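Putative TetR-family transcriptional regulator (Rhodococcus sp., PDB 2G3B) probably binds operator DNA through an N-terminal helix-turn-helix domain and regulates transcription as a dimer, as other TetR-family repressors do. Local coordinates at residues Asn59-Ala64 with Arg91-Glu96; Gly86-Arg91 with Gly164-Lys169; Glu103-Ala108 with Arg120-Trp125. All blocks are in the same frame, centred on the assembly; numbering follows the deposited sequence.

Contact 1 (59-64 with 91-96) joins helix 47-66 to helix 92-110, while contacts 2 and 3 lie within the C-terminal regulatory region. Contact 2 (86-91 with 164-169) shares Arg91 with contact 1, their centres about 11 Å apart; CG1 of Val94 packs 3.4 Å from O of Glu87. Contact 3 (103-108 with 120-125) also uses helix 92-110, about 14 Å from contact 1 between centres; CB of Asn59 meets CG2 of Thr121 at 3.4 Å. It is nested in the loop that contact 2 closes, about 17 Å between centres. Both reach the second subunit; contact 1 does not. Glycerol, probably from the crystallisation liquor, is bonded to OD1 of Asn59 and to OE1 of Glu87.

Contact 1 of 3, residues Asn59-Ala64 with Arg91-Glu96; sequences NDRARA and RPEVVE
The guanidinium of Arg61 meets Glu96 at its edge, OE1 lying near its plane but slightly tilted from it, and a water sits in that plane beside NH1. Glu93 comes in obliquely, its carboxylate plane turned 39° from the guanidinium. NH2 of Arg61 donates to OE1 of Glu96 at 2.7 Å in a salt bridge with an N-H...O angle of 151°, using the oxygen's anti lone pair, the one turned away from OE2. The water closes the ring: it accepts from NH1 of Arg61 at 2.9 Å and donates to the same OE1 of Glu96 at 2.6 Å, which is thus gripped from two sources. OE2 of Glu96 is bonded to Thr14 of helix 2-23.

This bridge pins the C-terminal part of helix 47-66, which follows the predicted DNA-binding helices and, as in TetR-family regulators, leads into the regulatory domain, to the start of helix 92-110, where Arg91 is the N-cap. The contact lies at the surface, beside Ala13 and Ala17 of helix 2-23.

Glu93 is held differently. Its OE2 rests 3.7 Å from CG of Arg61, against the aliphatic part of the chain, and takes its hydrogen bond from Tyr65; OE1 stays 4.1 Å from NH1 of Arg61, an attraction of charges alone. The Arg61 chain bends at chi3 (62°), turning the guanidinium toward Glu96 after CG and CD have passed Glu93. NE of Arg61 is bonded to Asn97, one residue beyond Glu96. A leucine in place of Arg61 would probably leave OE1 of Glu96 without its ionic mate and OD1 of Asn97 without the NE donor.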
loop_
_atom_site.group_PDB
_atom_site.type_symbol
_atom_site.label_atom_id
_atom_site.label_comp_id
_atom_site.label_asym_id
_atom_site.label_seq_id
_atom_site.Cartn_x
_atom_site.Cartn_y
_atom_site.Cartn_z
ATOM N N ASN A 59 -9.468 7.706 10.383
ATOM C CA ASN A 59 -9.601 6.379 11.064
ATOM C C ASN A 59 -10.947 6.235 11.793
ATOM O O ASN A 59 -11.594 5.188 11.695
ATOM C CB ASN A 59 -8.462 6.123 12.044
ATOM C CG ASN A 59 -8.463 4.667 12.599
ATOM O OD1 ASN A 59 -8.574 3.718 11.837
ATOM N ND2 ASN A 59 -8.432 4.529 13.901
ATOM N N ASP A 60 -11.353 7.274 12.520
ATOM C CA ASP A 60 -12.688 7.334 13.107
ATOM C C ASP A 60 -13.804 7.192 12.088
ATOM O O ASP A 60 -14.750 6.470 12.336
ATOM C CB ASP A 60 -12.906 8.632 13.899
ATOM C CG ASP A 60 -12.082 8.670 15.186
ATOM O OD1 ASP A 60 -11.526 7.621 15.598
ATOM O OD2 ASP A 60 -11.973 9.738 15.779
ATOM N N ARG A 61 -13.686 7.878 10.955
ATOM C CA ARG A 61 -14.647 7.729 9.865
ATOM C C ARG A 61 -14.688 6.286 9.297
ATOM O O ARG A 61 -15.792 5.742 9.042
ATOM C CB ARG A 61 -14.325 8.735 8.749
ATOM C CG ARG A 61 -15.537 9.202 7.965
ATOM C CD ARG A 61 -15.325 10.586 7.310
ATOM N NE ARG A 61 -14.224 10.558 6.341
ATOM C CZ ARG A 61 -13.977 11.534 5.491
ATOM N NH1 ARG A 61 -14.759 12.632 5.526
ATOM N NH2 ARG A 61 -12.954 11.420 4.635
ATOM N N ALA A 62 -13.504 5.693 9.086
ATOM C CA ALA A 62 -13.373 4.317 8.547
ATOM C C ALA A 62 -13.968 3.330 9.538
ATOM O O ALA A 62 -14.687 2.420 9.154
ATOM C CB ALA A 62 -11.903 3.984 8.324
ATOM N N ARG A 63 -13.650 3.509 10.812
ATOM C CA ARG A 63 -14.264 2.707 11.878
ATOM C C ARG A 63 -15.782 2.636 11.842
ATOM O O ARG A 63 -16.331 1.549 12.025
ATOM C CB ARG A 63 -13.782 3.126 13.256
ATOM C CG ARG A 63 -13.979 2.006 14.291
ATOM C CD ARG A 63 -13.255 2.262 15.585
ATOM N NE ARG A 63 -13.535 3.591 16.111
ATOM C CZ ARG A 63 -12.717 4.638 16.036
ATOM N NH1 ARG A 63 -11.508 4.524 15.473
ATOM N NH2 ARG A 63 -13.124 5.804 16.540
ATOM N N ALA A 64 -16.457 3.764 11.614
ATOM C CA ALA A 64 -17.911 3.760 11.399
ATOM C C ALA A 64 -18.348 2.818 10.252
ATOM O O ALA A 64 -19.390 2.159 10.359
ATOM C CB ALA A 64 -18.418 5.174 11.133
ATOM N N ARG A 91 -18.446 4.115 -2.253
ATOM C CA ARG A 91 -19.186 5.182 -1.542
ATOM C C ARG A 91 -18.237 6.356 -1.382
ATOM O O ARG A 91 -17.069 6.175 -1.125
ATOM C CB ARG A 91 -19.630 4.774 -0.152
ATOM C CG ARG A 91 -20.527 3.557 -0.146
ATOM C CD ARG A 91 -21.450 3.647 1.044
ATOM N NE ARG A 91 -21.373 2.448 1.847
ATOM C CZ ARG A 91 -21.928 2.320 3.044
ATOM N NH1 ARG A 91 -22.614 3.329 3.591
ATOM N NH2 ARG A 91 -21.800 1.165 3.687
ATOM N N PRO A 92 -18.741 7.592 -1.606
ATOM C CA PRO A 92 -17.843 8.739 -1.699
ATOM C C PRO A 92 -16.921 8.914 -0.509
ATOM O O PRO A 92 -15.723 9.149 -0.722
ATOM C CB PRO A 92 -18.807 9.966 -1.881
ATOM C CG PRO A 92 -20.110 9.347 -2.336
ATOM C CD PRO A 92 -20.149 7.911 -1.857
ATOM N N GLU A 93 -17.446 8.796 0.721
ATOM C CA GLU A 93 -16.625 8.929 1.913
ATOM C C GLU A 93 -15.551 7.863 2.044
ATOM O O GLU A 93 -14.442 8.159 2.488
ATOM C CB GLU A 93 -17.434 8.913 3.195
ATOM C CG GLU A 93 -18.185 10.229 3.499
ATOM C CD GLU A 93 -18.480 10.341 4.980
ATOM O OE1 GLU A 93 -18.715 11.463 5.425
ATOM O OE2 GLU A 93 -18.449 9.300 5.713
ATOM N N VAL A 94 -15.896 6.618 1.710
ATOM C CA VAL A 94 -14.943 5.517 1.785
ATOM C C VAL A 94 -13.843 5.706 0.771
ATOM O O VAL A 94 -12.683 5.432 1.071
ATOM C CB VAL A 94 -15.662 4.118 1.649
ATOM C CG1 VAL A 94 -14.673 2.956 1.608
ATOM C CG2 VAL A 94 -16.641 3.908 2.843
ATOM N N VAL A 95 -14.192 6.198 -0.428
ATOM C CA VAL A 95 -13.185 6.407 -1.470
ATOM C C VAL A 95 -12.253 7.511 -0.992
ATOM O O VAL A 95 -11.011 7.427 -1.100
ATOM C CB VAL A 95 -13.848 6.805 -2.837
ATOM C CG1 VAL A 95 -12.833 7.380 -3.817
ATOM C CG2 VAL A 95 -14.538 5.584 -3.460
ATOM N N GLU A 96 -12.861 8.600 -0.529
ATOM C CA GLU A 96 -12.042 9.712 -0.036
ATOM C C GLU A 96 -11.136 9.294 1.114
ATOM O O GLU A 96 -9.963 9.656 1.127
ATOM C CB GLU A 96 -12.912 10.881 0.361
ATOM C CG GLU A 96 -12.033 12.095 0.664
ATOM C CD GLU A 96 -12.809 13.191 1.264
ATOM O OE1 GLU A 96 -13.130 13.087 2.459
ATOM O OE2 GLU A 96 -13.152 14.128 0.523
HETATM O O HOH W 1 -14.149 15.010 3.953
#

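Contact 2 of 3, residues Gly86-Arg91 with Gly164-Lys169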
loop_
_atom_site.group_PDB
_atom_site.type_symbol
_atom_site.label_atom_id
_atom_site.label_comp_id
_atom_site.label_asym_id
_atom_site.label_seq_id
_atom_site.Cartn_x
_atom_site.Cartn_y
_atom_site.Cartn_z
ATOM N N GLY A 86 -15.639 -3.381 4.655
ATOM C CA GLY A 86 -16.063 -1.982 4.826
ATOM C C GLY A 86 -15.049 -0.944 4.326
ATOM O O GLY A 86 -15.426 0.201 4.032
ATOM N N GLU A 87 -13.784 -1.353 4.218
ATOM C CA GLU A 87 -12.658 -0.494 3.759
ATOM C C GLU A 87 -12.651 -0.189 2.263
ATOM O O GLU A 87 -12.028 0.795 1.775
ATOM C CB GLU A 87 -11.333 -1.223 4.101
ATOM C CG GLU A 87 -11.127 -1.559 5.578
ATOM C CD GLU A 87 -10.947 -0.291 6.452
ATOM O OE1 GLU A 87 -10.571 0.767 5.932
ATOM O OE2 GLU A 87 -11.184 -0.373 7.663
ATOM N N ILE A 88 -13.309 -1.062 1.514
ATOM C CA ILE A 88 -13.308 -0.991 0.056
ATOM C C ILE A 88 -14.730 -1.069 -0.466
ATOM O O ILE A 88 -15.302 -2.139 -0.563
ATOM C CB ILE A 88 -12.342 -2.006 -0.630
ATOM C CG1 ILE A 88 -10.894 -1.785 -0.150
ATOM C CG2 ILE A 88 -12.482 -1.936 -2.196
ATOM C CD1 ILE A 88 -9.924 -2.898 -0.581
ATOM N N GLN A 89 -15.275 0.113 -0.800
ATOM C CA GLN A 89 -16.684 0.311 -1.185
ATOM C C GLN A 89 -16.750 1.498 -2.093
ATOM O O GLN A 89 -15.985 2.441 -1.918
ATOM C CB GLN A 89 -17.625 0.642 0.022
ATOM C CG GLN A 89 -17.530 -0.285 1.201
ATOM C CD GLN A 89 -18.643 -0.028 2.229
ATOM O OE1 GLN A 89 -19.832 -0.060 1.893
ATOM N NE2 GLN A 89 -18.257 0.261 3.468
ATOM N N ASP A 90 -17.632 1.431 -3.084
ATOM C CA ASP A 90 -17.896 2.541 -4.006
ATOM C C ASP A 90 -18.886 3.503 -3.341
ATOM O O ASP A 90 -20.063 3.595 -3.767
ATOM C CB ASP A 90 -18.556 2.022 -5.295
ATOM C CG ASP A 90 -17.635 1.153 -6.131
ATOM O OD1 ASP A 90 -16.399 1.342 -6.067
ATOM O OD2 ASP A 90 -18.151 0.239 -6.851
ATOM N N ARG A 91 -18.446 4.115 -2.253
ATOM C CA ARG A 91 -19.186 5.182 -1.542
ATOM C C ARG A 91 -18.237 6.356 -1.382
ATOM O O ARG A 91 -17.069 6.175 -1.125
ATOM C CB ARG A 91 -19.630 4.774 -0.152
ATOM C CG ARG A 91 -20.527 3.557 -0.146
ATOM C CD ARG A 91 -21.450 3.647 1.044
ATOM N NE ARG A 91 -21.373 2.448 1.847
ATOM C CZ ARG A 91 -21.928 2.320 3.044
ATOM N NH1 ARG A 91 -22.614 3.329 3.591
ATOM N NH2 ARG A 91 -21.800 1.165 3.687
ATOM N N GLY A 164 -4.407 0.312 -2.679
ATOM C CA GLY A 164 -3.469 1.042 -3.557
ATOM C C GLY A 164 -3.738 0.706 -5.019
ATOM O O GLY A 164 -3.686 1.591 -5.886
ATOM N N ARG A 165 -3.988 -0.572 -5.326
ATOM C CA ARG A 165 -4.297 -0.985 -6.701
ATOM C C ARG A 165 -5.682 -0.527 -7.144
ATOM O O ARG A 165 -5.910 -0.130 -8.296
ATOM C CB ARG A 165 -4.234 -2.522 -6.741
ATOM C CG ARG A 165 -2.778 -3.047 -6.585
ATOM C CD ARG A 165 -2.696 -4.478 -7.109
ATOM N NE ARG A 165 -1.360 -5.033 -6.761
ATOM C CZ ARG A 165 -1.120 -6.328 -6.609
ATOM N NH1 ARG A 165 -2.139 -7.188 -6.748
ATOM N NH2 ARG A 165 0.120 -6.747 -6.323
ATOM N N TRP A 166 -6.597 -0.557 -6.188
ATOM C CA TRP A 166 -7.991 -0.170 -6.428
ATOM C C TRP A 166 -8.072 1.295 -6.847
ATOM O O TRP A 166 -8.789 1.622 -7.781
ATOM C CB TRP A 166 -8.775 -0.387 -5.147
ATOM C CG TRP A 166 -10.234 0.049 -5.151
ATOM C CD1 TRP A 166 -11.236 -0.339 -6.036
ATOM C CD2 TRP A 166 -10.873 0.813 -4.130
ATOM N NE1 TRP A 166 -12.449 0.188 -5.617
ATOM C CE2 TRP A 166 -12.247 0.915 -4.469
ATOM C CE3 TRP A 166 -10.397 1.477 -2.972
ATOM C CZ2 TRP A 166 -13.176 1.643 -3.673
ATOM C CZ3 TRP A 166 -11.278 2.188 -2.193
ATOM C CH2 TRP A 166 -12.681 2.282 -2.557
ATOM N N LEU A 167 -7.342 2.140 -6.137
ATOM C CA LEU A 167 -7.300 3.557 -6.429
ATOM C C LEU A 167 -6.618 3.956 -7.747
ATOM O O LEU A 167 -6.847 5.080 -8.240
ATOM C CB LEU A 167 -6.685 4.302 -5.248
ATOM C CG LEU A 167 -7.433 4.211 -3.920
ATOM C CD1 LEU A 167 -6.510 4.705 -2.785
ATOM C CD2 LEU A 167 -8.782 4.985 -4.008
ATOM N N CYS A 168 -5.759 3.082 -8.297
ATOM C CA CYS A 168 -5.164 3.203 -9.644
ATOM C C CYS A 168 -6.048 2.596 -10.738
ATOM O O CYS A 168 -5.600 2.403 -11.884
ATOM C CB CYS A 168 -3.848 2.353 -9.699
ATOM S SG CYS A 168 -2.558 2.952 -8.694
ATOM N N LYS A 169 -7.259 2.163 -10.365
ATOM C CA LYS A 169 -8.169 1.388 -11.214
ATOM C C LYS A 169 -7.582 0.112 -11.775
ATOM O O LYS A 169 -8.006 -0.341 -12.827
ATOM C CB LYS A 169 -8.714 2.246 -12.375
ATOM C CG LYS A 169 -9.235 3.624 -11.940
ATOM C CD LYS A 169 -10.653 3.522 -11.435
ATOM C CE LYS A 169 -11.280 4.905 -11.197
ATOM N NZ LYS A 169 -12.224 5.386 -12.321
#
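Glu87 touches Trp166 through its backbone, O lying 4.3 Å from CZ3 of the ring, while its carboxylate turns to Arg66 in a salt bridge and to a bound glycerol.

Ile88 makes the main packing contact. Its CG2 stands over the face of the Trp166 indole, 3.7 Å from the centroid of the six-membered ring and 15° off the normal, a CH-pi contact. CG1 lies beside the backbone N (chi1 -58°), which puts CG2 anti to that N and over the ring.

At Gln89 the backbone takes over: O approaches the ring edge, 3.4 Å from CH2 of Trp166. The side chain leads off the other way, NE2 giving a nearly straight bond (176°) to O of Gly86 at 2.9 Å, while OE1 is gripped side-on by NE and NH2 of Arg91. With NE2 and OE1 both engaged, the flip of the amide is fixed. The Gln89 N, buried here, has no partner in the model.

Asp90, centre of an inverse gamma turn, brings OD1 to the same edge, 4.0 Å from CZ2 of Trp166. OD1 and the indole NE1 both bond to the hydroxyl of Thr173, which links them at the start of helix 173-188.

Trp166 sits on the last turn of helix 148-167, which a Schellman motif ends at Lys169. The loop between helices 76-86 and 92-110 thus rests against that helix end, with Ile88 also packed on Ala176 and Leu180 of helix 173-188, and Trp166 reaching Ser98 of helix 92-110.

Contact 3 of 3, residues Glu103-Ala108 with Arg120-Trp125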
loop_
_atom_site.group_PDB
_atom_site.type_symbol
_atom_site.label_atom_id
_atom_site.label_comp_id
_atom_site.label_asym_id
_atom_site.label_seq_id
_atom_site.Cartn_x
_atom_site.Cartn_y
_atom_site.Cartn_z
ATOM N N GLU A 103 -2.349 8.560 0.349
ATOM C CA GLU A 103 -1.425 9.716 0.314
ATOM C C GLU A 103 -0.545 9.813 1.551
ATOM O O GLU A 103 0.665 9.985 1.463
ATOM C CB GLU A 103 -2.195 11.046 0.156
ATOM C CG GLU A 103 -2.760 11.256 -1.252
ATOM C CD GLU A 103 -1.670 11.613 -2.274
ATOM O OE1 GLU A 103 -0.539 12.029 -1.887
ATOM O OE2 GLU A 103 -1.978 11.508 -3.486
ATOM N N LEU A 104 -1.159 9.730 2.705
ATOM C CA LEU A 104 -0.394 9.779 3.963
ATOM C C LEU A 104 0.588 8.643 4.109
ATOM O O LEU A 104 1.751 8.839 4.571
ATOM C CB LEU A 104 -1.368 9.759 5.132
ATOM C CG LEU A 104 -2.188 11.062 5.220
ATOM C CD1 LEU A 104 -3.510 10.798 5.938
ATOM C CD2 LEU A 104 -1.418 12.231 5.884
ATOM N N ARG A 105 0.132 7.439 3.765
ATOM C CA ARG A 105 1.054 6.247 3.819
ATOM C C ARG A 105 2.282 6.433 2.882
ATOM O O ARG A 105 3.439 6.199 3.276
ATOM C CB ARG A 105 0.268 4.957 3.521
ATOM C CG ARG A 105 1.150 3.762 3.223
ATOM C CD ARG A 105 1.830 3.215 4.479
ATOM N NE ARG A 105 0.868 2.767 5.487
ATOM C CZ ARG A 105 1.124 2.687 6.788
ATOM N NH1 ARG A 105 2.333 2.994 7.284
ATOM N NH2 ARG A 105 0.167 2.288 7.604
ATOM N N ALA A 106 2.049 6.891 1.651
ATOM C CA ALA A 106 3.115 7.148 0.684
ATOM C C ALA A 106 4.030 8.281 1.128
ATOM O O ALA A 106 5.251 8.211 0.972
ATOM C CB ALA A 106 2.511 7.471 -0.754
ATOM N N SER A 107 3.460 9.321 1.721
ATOM C CA SER A 107 4.260 10.503 2.092
ATOM C C SER A 107 5.137 10.270 3.297
ATOM O O SER A 107 6.197 10.877 3.404
ATOM C CB SER A 107 3.347 11.710 2.357
ATOM O OG SER A 107 2.807 12.198 1.127
ATOM N N ALA A 108 4.693 9.430 4.227
ATOM C CA ALA A 108 5.441 9.201 5.473
ATOM C C ALA A 108 6.787 8.520 5.208
ATOM O O ALA A 108 7.651 8.511 6.078
ATOM C CB ALA A 108 4.605 8.412 6.458
ATOM N N ARG A 120 0.743 5.273 14.991
ATOM C CA ARG A 120 -0.179 5.195 16.139
ATOM C C ARG A 120 -1.553 4.946 15.614
ATOM O O ARG A 120 -2.275 4.153 16.199
ATOM C CB ARG A 120 -0.175 6.493 16.951
ATOM C CG ARG A 120 1.033 6.623 17.924
ATOM C CD ARG A 120 0.910 7.844 18.846
ATOM N NE ARG A 120 1.016 9.138 18.152
ATOM C CZ ARG A 120 2.119 9.890 18.060
ATOM N NH1 ARG A 120 3.280 9.506 18.559
ATOM N NH2 ARG A 120 2.064 11.041 17.416
ATOM N N THR A 121 -1.948 5.649 14.536
ATOM C CA THR A 121 -3.296 5.446 13.994
ATOM C C THR A 121 -3.420 4.049 13.389
ATOM O O THR A 121 -4.403 3.366 13.616
ATOM C CB THR A 121 -3.667 6.601 13.003
ATOM O OG1 THR A 121 -3.562 7.818 13.715
ATOM C CG2 THR A 121 -5.107 6.475 12.478
ATOM N N THR A 122 -2.393 3.593 12.668
ATOM C CA THR A 122 -2.423 2.248 12.074
ATOM C C THR A 122 -2.521 1.202 13.204
ATOM O O THR A 122 -3.293 0.218 13.091
ATOM C CB THR A 122 -1.162 1.981 11.222
ATOM O OG1 THR A 122 -1.107 2.939 10.187
ATOM C CG2 THR A 122 -1.154 0.545 10.613
ATOM N N ALA A 123 -1.813 1.448 14.311
ATOM C CA ALA A 123 -1.827 0.514 15.450
ATOM C C ALA A 123 -3.225 0.376 16.041
ATOM O O ALA A 123 -3.630 -0.697 16.433
ATOM C CB ALA A 123 -0.816 0.927 16.510
ATOM N N ALA A 124 -3.984 1.481 16.075
ATOM C CA ALA A 124 -5.361 1.458 16.546
ATOM C C ALA A 124 -6.269 0.605 15.623
ATOM O O ALA A 124 -7.065 -0.197 16.099
ATOM C CB ALA A 124 -5.879 2.919 16.663
ATOM N N TRP A 125 -6.098 0.744 14.315
ATOM C CA TRP A 125 -6.839 -0.073 13.357
ATOM C C TRP A 125 -6.476 -1.551 13.527
ATOM O O TRP A 125 -7.354 -2.436 13.635
ATOM C CB TRP A 125 -6.514 0.408 11.926
ATOM C CG TRP A 125 -7.140 -0.362 10.802
ATOM C CD1 TRP A 125 -8.275 -1.159 10.849
ATOM C CD2 TRP A 125 -6.663 -0.409 9.437
ATOM N NE1 TRP A 125 -8.498 -1.706 9.563
ATOM C CE2 TRP A 125 -7.520 -1.272 8.709
ATOM C CE3 TRP A 125 -5.551 0.156 8.786
ATOM C CZ2 TRP A 125 -7.336 -1.543 7.340
ATOM C CZ3 TRP A 125 -5.347 -0.113 7.436
ATOM C CH2 TRP A 125 -6.233 -0.956 6.724
#
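Helices 92-110 and 115-139, consecutive in the helical regulatory domain, meet here through one polar pair, Arg105 and Thr122, buried in the dimer. The NH2 of Arg105 lies 3.0 Å from OG1 of Thr122, a weak hydrogen bond whose N-H...O angle is only 124°. OG1 comes to the edge of the guanidinium, near its plane, and the two side chains cross at about a right angle. The methyl CG2 of Thr122 also lies 3.7 Å from NH2 of Arg105, so the threonine presents both of its branches to that nitrogen.

Thr122 has its hydroxyl beside the backbone N (chi1 -60°), from where OG1 also bonds to O of Leu118 one turn earlier; that is its stronger partner. The Arg105 chain leaves the backbone with CG anti to N (chi1 166°) and then bends at chi2 and chi3, which turns NH2 toward the threonine.

Stronger partners fix the guanidinium: NE of Arg105 forms a salt bridge with Glu160 of helix 148-167, and NH1 another with Glu170 of the second subunit. The two carboxylates probably balance the charge of the buried guanidinium. Thr122 itself packs on Glu170 of the second subunit. Thr122 thus adds a weak further hold to an arginine that bridges helices within one subunit and reaches across the interface of an all-helical, TetR-type dimer.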